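Local coordinates for FERM, ARHGEF and pleckstrin domain-containing protein 2 (Mus musculus, PDB 6D2K) that acts as a guanine nucleotide exchange factor that activates RAC1 and regulates actin remodelling and integrin signalling, its FERM domain being the part described here, at residues 100-103 with 104-108; 109-113 with 114-118; 154-157 with 158-161; 169-172 with 173-176. All blocks are in the same frame, centred on the assembly; numbering follows the deposited sequence.

Contact 1. Residues 100-103 with 104-108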
# COMPACT_ATOMS: atom_id res chain seq x y z
N THR A 100 -2.80 5.81 14.13
CA THR A 100 -3.11 5.28 12.80
C THR A 100 -2.68 6.31 11.76
O THR A 100 -2.14 5.95 10.72
CB THR A 100 -4.61 5.01 12.61
OG1 THR A 100 -5.14 4.35 13.77
CG2 THR A 100 -4.85 4.11 11.39
N ARG A 101 -2.92 7.59 12.03
CA ARG A 101 -2.54 8.61 11.06
C ARG A 101 -1.02 8.66 10.91
O ARG A 101 -0.51 8.92 9.82
CB ARG A 101 -3.08 9.97 11.49
CG ARG A 101 -4.60 10.00 11.52
CD ARG A 101 -5.13 11.43 11.69
NE ARG A 101 -4.86 12.01 13.00
CZ ARG A 101 -5.63 11.86 14.07
NH1 ARG A 101 -6.73 11.12 14.01
NH2 ARG A 101 -5.31 12.46 15.22
N TYR A 102 -0.32 8.46 12.02
CA TYR A 102 1.14 8.33 12.03
C TYR A 102 1.58 7.17 11.13
O TYR A 102 2.45 7.35 10.27
CB TYR A 102 1.63 8.13 13.47
CG TYR A 102 3.03 7.58 13.61
CD1 TYR A 102 4.14 8.29 13.16
CD2 TYR A 102 3.25 6.35 14.21
CE1 TYR A 102 5.42 7.78 13.30
CE2 TYR A 102 4.53 5.83 14.37
CZ TYR A 102 5.61 6.56 13.91
OH TYR A 102 6.88 6.05 14.06
N LEU A 103 0.98 6.00 11.29
CA LEU A 103 1.34 4.87 10.42
C LEU A 103 1.04 5.16 8.94
O LEU A 103 1.82 4.78 8.07
CB LEU A 103 0.65 3.58 10.86
CG LEU A 103 1.11 3.04 12.22
CD1 LEU A 103 0.51 1.66 12.42
CD2 LEU A 103 2.64 3.02 12.36
N PHE A 104 -0.07 5.84 8.66
CA PHE A 104 -0.37 6.19 7.27
C PHE A 104 0.67 7.15 6.69
O PHE A 104 1.06 7.02 5.54
CB PHE A 104 -1.78 6.78 7.12
CG PHE A 104 -2.83 5.75 6.74
CD1 PHE A 104 -3.34 5.73 5.45
CD2 PHE A 104 -3.30 4.83 7.67
CE1 PHE A 104 -4.30 4.79 5.08
CE2 PHE A 104 -4.27 3.89 7.30
CZ PHE A 104 -4.77 3.87 6.01
N ALA A 105 1.12 8.12 7.48
CA ALA A 105 2.16 9.02 7.00
C ALA A 105 3.45 8.24 6.68
O ALA A 105 4.12 8.55 5.68
CB ALA A 105 2.44 10.13 8.02
N LEU A 106 3.77 7.25 7.51
CA LEU A 106 4.96 6.41 7.28
C LEU A 106 4.78 5.57 6.01
O LEU A 106 5.73 5.34 5.27
CB LEU A 106 5.23 5.48 8.47
CG LEU A 106 5.74 6.16 9.76
CD1 LEU A 106 6.06 5.11 10.82
CD2 LEU A 106 6.97 7.00 9.44
N GLN A 107 3.55 5.12 5.76
CA GLN A 107 3.29 4.33 4.56
C GLN A 107 3.48 5.19 3.32
O GLN A 107 4.09 4.77 2.33
CB GLN A 107 1.86 3.77 4.60
CG GLN A 107 1.40 3.11 3.29
CD GLN A 107 2.09 1.81 3.01
OE1 GLN A 107 2.71 1.63 1.96
NE2 GLN A 107 1.99 0.89 3.93
N LEU A 108 2.96 6.41 3.38
CA LEU A 108 3.09 7.33 2.25
C LEU A 108 4.55 7.71 2.02
O LEU A 108 4.98 7.85 0.87
CB LEU A 108 2.20 8.56 2.45
CG LEU A 108 0.72 8.17 2.39
CD1 LEU A 108 -0.08 9.31 3.00
CD2 LEU A 108 0.25 7.84 0.96

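Contact 2. Residues 109-113 with 114-118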
# COMPACT_ATOMS: atom_id res chain seq x y z
N LYS A 109 5.30 7.87 3.12
CA LYS A 109 6.74 8.09 3.04
C LYS A 109 7.39 6.93 2.28
O LYS A 109 8.20 7.17 1.39
CB LYS A 109 7.34 8.25 4.44
CG LYS A 109 8.87 8.29 4.46
CD LYS A 109 9.39 8.43 5.88
CE LYS A 109 10.90 8.21 5.90
NZ LYS A 109 11.46 8.21 7.27
N ARG A 110 7.02 5.70 2.62
CA ARG A 110 7.58 4.54 1.93
C ARG A 110 7.19 4.53 0.45
O ARG A 110 8.03 4.24 -0.42
CB ARG A 110 7.15 3.23 2.59
CG ARG A 110 7.50 1.99 1.76
CD ARG A 110 6.63 0.78 2.12
NE ARG A 110 7.00 0.25 3.41
CZ ARG A 110 6.26 -0.59 4.13
NH1 ARG A 110 5.08 -1.00 3.70
NH2 ARG A 110 6.72 -0.99 5.31
N ASP A 111 5.93 4.85 0.14
CA ASP A 111 5.47 4.83 -1.24
C ASP A 111 6.17 5.89 -2.07
O ASP A 111 6.41 5.71 -3.26
CB ASP A 111 3.94 5.01 -1.32
CG ASP A 111 3.19 3.80 -0.80
OD1 ASP A 111 1.97 3.93 -0.54
OD2 ASP A 111 3.80 2.72 -0.66
N LEU A 112 6.52 7.01 -1.44
CA LEU A 112 7.28 8.05 -2.14
C LEU A 112 8.70 7.54 -2.43
O LEU A 112 9.19 7.65 -3.56
CB LEU A 112 7.29 9.34 -1.30
CG LEU A 112 7.98 10.56 -1.90
CD1 LEU A 112 7.25 11.05 -3.13
CD2 LEU A 112 8.06 11.68 -0.86
N LEU A 113 9.34 6.96 -1.42
CA LEU A 113 10.71 6.45 -1.56
C LEU A 113 10.80 5.35 -2.61
O LEU A 113 11.75 5.30 -3.40
CB LEU A 113 11.20 5.91 -0.21
CG LEU A 113 12.56 5.20 -0.20
CD1 LEU A 113 13.67 6.15 -0.62
CD2 LEU A 113 12.84 4.62 1.17
N GLU A 114 9.80 4.48 -2.62
CA GLU A 114 9.74 3.35 -3.55
C GLU A 114 9.21 3.73 -4.93
O GLU A 114 9.09 2.88 -5.80
CB GLU A 114 8.94 2.20 -2.91
CG GLU A 114 9.69 1.57 -1.75
CD GLU A 114 8.99 0.39 -1.07
OE1 GLU A 114 7.85 0.04 -1.42
OE2 GLU A 114 9.61 -0.18 -0.15
N GLU A 115 8.94 5.02 -5.13
CA GLU A 115 8.49 5.54 -6.43
C GLU A 115 7.13 4.99 -6.86
O GLU A 115 6.85 4.86 -8.06
CB GLU A 115 9.57 5.31 -7.49
CG GLU A 115 10.92 5.89 -7.07
CD GLU A 115 11.99 5.70 -8.13
OE1 GLU A 115 12.13 6.58 -8.99
OE2 GLU A 115 12.70 4.67 -8.07
N ARG A 116 6.30 4.66 -5.89
CA ARG A 116 4.91 4.29 -6.14
C ARG A 116 4.01 5.52 -6.15
O ARG A 116 3.12 5.66 -6.98
CB ARG A 116 4.42 3.33 -5.06
CG ARG A 116 5.17 2.00 -5.05
CD ARG A 116 4.61 1.04 -4.01
NE ARG A 116 5.68 0.20 -3.47
CZ ARG A 116 6.21 -0.84 -4.11
NH1 ARG A 116 5.76 -1.18 -5.31
NH2 ARG A 116 7.18 -1.54 -3.54
N LEU A 117 4.23 6.39 -5.17
CA LEU A 117 3.49 7.63 -5.06
C LEU A 117 4.23 8.67 -5.86
O LEU A 117 5.28 9.15 -5.43
CB LEU A 117 3.44 8.07 -3.59
CG LEU A 117 2.53 9.25 -3.27
CD1 LEU A 117 1.12 8.91 -3.65
CD2 LEU A 117 2.60 9.64 -1.80
N THR A 118 3.72 9.01 -7.03
CA THR A 118 4.38 10.03 -7.84
C THR A 118 3.58 11.33 -7.81
O THR A 118 2.39 11.34 -7.52
CB THR A 118 4.71 9.53 -9.26
OG1 THR A 118 3.59 8.84 -9.81
CG2 THR A 118 5.90 8.55 -9.22
O HOH W 1 8.10 8.68 -5.81

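Contact 3. Residues 154-157 with 158-161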
# COMPACT_ATOMS: atom_id res chain seq x y z
N LEU A 154 13.71 9.89 -1.18
CA LEU A 154 13.46 9.79 -2.62
C LEU A 154 14.77 9.49 -3.32
O LEU A 154 15.81 10.02 -2.93
CB LEU A 154 12.89 11.13 -3.12
CG LEU A 154 12.38 11.24 -4.55
CD1 LEU A 154 11.15 10.36 -4.76
CD2 LEU A 154 12.05 12.69 -4.86
N PRO A 155 14.75 8.65 -4.36
CA PRO A 155 16.01 8.49 -5.08
C PRO A 155 16.44 9.82 -5.70
O PRO A 155 15.60 10.56 -6.21
CB PRO A 155 15.67 7.48 -6.18
CG PRO A 155 14.43 6.77 -5.69
CD PRO A 155 13.68 7.79 -4.89
N ASN A 156 17.73 10.12 -5.65
CA ASN A 156 18.21 11.40 -6.14
C ASN A 156 17.51 12.56 -5.43
O ASN A 156 17.22 13.60 -6.02
CB ASN A 156 18.05 11.50 -7.67
CG ASN A 156 18.83 12.65 -8.27
OD1 ASN A 156 18.50 13.15 -9.34
ND2 ASN A 156 19.87 13.09 -7.56
N GLN A 157 17.29 12.41 -4.13
CA GLN A 157 16.66 13.48 -3.36
C GLN A 157 17.51 14.75 -3.35
O GLN A 157 16.99 15.84 -3.13
CB GLN A 157 16.37 13.02 -1.93
CG GLN A 157 17.59 12.73 -1.07
CD GLN A 157 17.20 12.06 0.22
OE1 GLN A 157 16.13 11.45 0.30
NE2 GLN A 157 18.05 12.16 1.24
N GLU A 158 18.81 14.60 -3.58
CA GLU A 158 19.71 15.76 -3.56
C GLU A 158 19.27 16.82 -4.58
O GLU A 158 19.54 18.00 -4.39
CB GLU A 158 21.15 15.32 -3.84
CG GLU A 158 21.77 14.47 -2.73
CD GLU A 158 21.61 12.97 -2.95
OE1 GLU A 158 22.41 12.21 -2.38
OE2 GLU A 158 20.69 12.54 -3.68
N LYS A 159 18.59 16.39 -5.63
CA LYS A 159 18.11 17.30 -6.66
C LYS A 159 17.13 18.31 -6.06
O LYS A 159 17.07 19.46 -6.49
CB LYS A 159 17.43 16.53 -7.79
CG LYS A 159 16.73 17.42 -8.80
CD LYS A 159 15.44 16.78 -9.28
CE LYS A 159 15.71 15.44 -9.93
NZ LYS A 159 16.14 15.60 -11.35
N SER A 160 16.39 17.85 -5.05
CA SER A 160 15.32 18.66 -4.48
C SER A 160 15.68 19.23 -3.11
O SER A 160 14.81 19.76 -2.42
CB SER A 160 14.06 17.82 -4.33
OG SER A 160 13.62 17.33 -5.59
N LEU A 161 16.94 19.10 -2.71
CA LEU A 161 17.35 19.56 -1.38
C LEU A 161 16.94 21.00 -1.10
O LEU A 161 16.36 21.28 -0.05
CB LEU A 161 18.85 19.37 -1.17
CG LEU A 161 19.20 18.66 0.13
CD1 LEU A 161 18.71 19.46 1.32
CD2 LEU A 161 18.58 17.27 0.14
O HOH W 2 14.71 14.84 -6.21
O HOH W 3 18.59 15.01 -12.13

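Contact 4. Residues 169-172 with 173-176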
# COMPACT_ATOMS: atom_id res chain seq x y z
N GLN A 169 11.31 25.36 6.31
CA GLN A 169 11.41 26.60 7.07
C GLN A 169 10.04 27.20 7.38
O GLN A 169 9.89 27.98 8.32
CB GLN A 169 12.26 27.63 6.32
CG GLN A 169 13.71 27.26 6.21
CD GLN A 169 14.47 28.19 5.29
OE1 GLN A 169 14.53 29.40 5.52
NE2 GLN A 169 15.07 27.62 4.25
N ARG A 170 9.03 26.83 6.58
CA ARG A 170 7.69 27.36 6.76
C ARG A 170 6.91 26.68 7.88
O ARG A 170 5.83 27.14 8.25
CB ARG A 170 6.87 27.22 5.47
CG ARG A 170 7.57 27.74 4.23
CD ARG A 170 6.70 27.54 3.00
NE ARG A 170 7.36 28.08 1.82
CZ ARG A 170 6.77 28.24 0.64
NH1 ARG A 170 5.50 27.89 0.47
NH2 ARG A 170 7.45 28.74 -0.38
N HIS A 171 7.42 25.56 8.40
CA HIS A 171 6.63 24.73 9.31
C HIS A 171 6.97 24.92 10.77
O HIS A 171 6.64 24.07 11.59
CB HIS A 171 6.81 23.25 8.98
CG HIS A 171 6.58 22.91 7.54
ND1 HIS A 171 5.69 23.59 6.75
CD2 HIS A 171 7.12 21.94 6.77
CE1 HIS A 171 5.69 23.07 5.53
NE2 HIS A 171 6.55 22.06 5.52
N THR A 172 7.63 26.04 11.07
CA THR A 172 8.04 26.38 12.42
C THR A 172 6.98 26.08 13.47
O THR A 172 5.84 26.52 13.36
CB THR A 172 8.39 27.88 12.49
OG1 THR A 172 9.41 28.15 11.52
CG2 THR A 172 8.91 28.23 13.87
N GLY A 173 7.36 25.33 14.49
CA GLY A 173 6.46 25.03 15.60
C GLY A 173 5.40 23.97 15.42
O GLY A 173 4.67 23.65 16.36
N GLN A 174 5.28 23.40 14.22
CA GLN A 174 4.26 22.38 14.01
C GLN A 174 4.59 21.04 14.68
O GLN A 174 5.72 20.60 14.68
CB GLN A 174 3.96 22.20 12.50
CG GLN A 174 3.12 23.36 11.97
CD GLN A 174 2.92 23.33 10.47
OE1 GLN A 174 2.84 22.26 9.85
NE2 GLN A 174 2.81 24.52 9.87
N THR A 175 3.57 20.42 15.26
CA THR A 175 3.77 19.19 16.02
C THR A 175 3.86 18.00 15.06
O THR A 175 3.53 18.12 13.88
CB THR A 175 2.61 18.95 16.98
OG1 THR A 175 1.41 18.70 16.24
CG2 THR A 175 2.38 20.19 17.90
N PRO A 176 4.30 16.84 15.57
CA PRO A 176 4.29 15.66 14.70
C PRO A 176 2.89 15.32 14.20
O PRO A 176 2.76 14.97 13.03
CB PRO A 176 4.85 14.57 15.61
CG PRO A 176 5.77 15.34 16.57
CD PRO A 176 4.95 16.57 16.86
O HOH W 4 3.60 25.34 6.72
O HOH W 5 4.43 27.33 11.00

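Contact 1. Residues 100-103 with 104-108
Leu106 sets its CD1 methyl against the outer half of the Tyr102 ring, four residues back on the same helix. CD1 lies 3.4 Å from Tyr102 CZ and 3.5 Å from Tyr102 OH, while Leu106 CG sits over one face of the ring. Two torsions bring the groups together: the ring carbon CG of Tyr102 is anti to its backbone N (chi1 162°), and in Leu106 CG is anti to the carbonyl carbon (chi1 -71°), which leans the leucine back along the helix. Leu103 joins more loosely, its CD2 4.3 Å from Leu106 CD1, and also packs on Phe49 of strand 49-54.

Around the helix, the Thr100 methyl lies alongside the ring of Phe104, both heading off the same flank. Thr100 CG2 is 4.1 Å from Phe104 CD2, and the carbonyl oxygen of Thr100 lies at the edge of the ring, near its plane. A threonine suits this place because its two branches divide the work: the methyl meets the ring, while OG1 turns to a hydrogen bond with Glu45. The Phe104 ring also reaches Pro89, Leu95 and Val85.

Beneath the side chains, the amides of Phe104, Ala105, Leu106 and Gln107 each bond to the carbonyl four residues earlier, for example Phe104 N to Thr100 O at 2.9 Å. Ala105 touches Asp180 of helix 176-187, its small methyl consistent with the close approach there. The i to i+4 pairing of side chains over such bonds is that of a regular alpha helix, here helix 98-113 of the FERM central domain, set against the ubiquitin-like N-terminal domain.

Contact 2. Residues 109-113 with 114-118
Arg110 lays its CG and CD alongside the carboxylate of Glu114, with Arg110 CG 3.6 Å from Glu114 CD. This overlap lies where helix 98-113 ends in a Schellman motif: Glu115 takes positive phi (64°), and the defining bonds are Glu115 N to Leu112 O, at 3.1 Å, and Arg116 N to Asp111 O. The guanidinium and carboxylate planes are only 16° apart, yet Glu114 OE2 stands well out of the guanidinium plane and no N-H of Arg110 points at it. Arg110 instead bonds to the carbonyl of Leu83, and OE2 forms a salt bridge with Arg82. Glu114 OE1 is gripped side-on by Arg116, whose NE and NH2 both point at this one oxygen, NH2 from 2.7 Å. Arginine suits this place because two of its nitrogens share an edge.

Asp111 CB packs on Leu117 CB at 3.8 Å, while its OD1 forms a salt bridge with Arg196. To its carbonyl oxygen Arg116 N comes nearly along the C=O axis, and Leu117 N adds an extra bond from above the carbonyl plane. Apolar Leu112 faces Ile128 of helix 121-136. One water donates to both Leu112 O, at 2.7 Å, and Leu117 O, at 2.9 Å.

Contact 3. Residues 154-157 with 158-161
The side chains of Asn156 and Lys159 run nearly perpendicular to each other, the asparagine amide passing beside the aliphatic part of the lysine. Asn156 OD1 lies 3.7 Å from Lys159 CE, and the bent lysine chain folds back so that NZ gives a hydrogen to a water at 2.6 Å. The same water donates weakly to Asn156 OD1. A lysine suits this exposed site, its charge staying with water.

Glu158 meets both preceding residues obliquely. Its carboxylate is turned 45° from the amide plane of Asn156 and 62° from that of Gln157, and a bend at chi2 carries Glu158 OE2 back to 3.6 Å from Asn156 C.

Gln157 runs inward. Its CG stands between the backbone N and the carbonyl carbon (chi1 66°), and from there the extended chain brings OE1 to two amides: Leu154 N, at 3.2 Å and in the carbonyl plane, and that of Tyr153. Its NE2 bonds to Asn151 O. A glutamine is well chosen here, since one buried amide can both accept from and donate to the loop backbone.

Lys159 N bonds to Asn156 O and Ser160 N to Gln157 O, at 2.8 Å, each donor lying above the carbonyl plane. Ser160, at the N-cap position of helix 161-168, makes no capping bond; its OG is instead linked through a water to Asn156 O. Residues 154-157 form a type II beta turn leading toward that helix: proline's fixed phi suits the second position, and asparagine, at the third, readily accepts positive phi.

Contact 4. Residues 169-172 with 173-176
Arg170 meets the second segment through water: its carbonyl oxygen accepts a hydrogen from one water at 3.1 Å, and that water also donates to Thr172 O and accepts a weak bond from Gln174 NE2.

His171 follows, the one buried residue of the contact. Its CB is 4.2 Å from Gln174 CD, and the extended glutamine chain runs past the histidine backbone, with Gln174 NE2 3.9 Å from His171 CA. Because the ring carbon CG is anti to the carbonyl carbon (chi1 -52°), the imidazole turns away from Gln174 toward helix 121-136, stacking on His130 and bonding through NE2 to Ser129. At its other nitrogen, ND1, a water lies in the ring plane at 2.7 Å; it also makes weak bonds to Arg170 O and Gln174 NE2. Histidine suits the place with two ring nitrogens on different sides, one for protein and one for water.

The carbonyl of His171 accepts Gln174 N at 3.0 Å, closing a type II beta turn. Thr172 occupies its second position. Glycine suits the third, since it readily takes the positive phi (79°) found there. Beyond the turn, Thr175 uses its hydroxyl to cap helix 176-187.

The chemistry implies a turn closed by one direct bond, with water bridging the polar groups beside it: the two waters connect Gln174 NE2 with Arg170 O, Thr172 O and His171 ND1, so the glutamine amide is probably held loosely, through two weak bonds to water.

Overall arrangement
Following the chain, contact 1 lies within helix 98-113 and closes no loop; contact 2 ends that helix and turns the chain toward helix 121-136. Contact 3 then folds the connection between helices 141-150 and 161-168, and contact 4 that between helices 161-168 and 176-187. The four come in series, none nested or crossed. Contacts 1 and 2 touch where Leu108 O meets Leu117 CD2. Contact 2 also meets contact 3, Leu113 O lying 3.5 Å from Pro155 CD. Contact 4 stays apart, its nearest atoms about 7 Å from contact 1. All belong to the FERM central domain, and contacts 1 and 2 reach the N-terminal domain through strand 79-85.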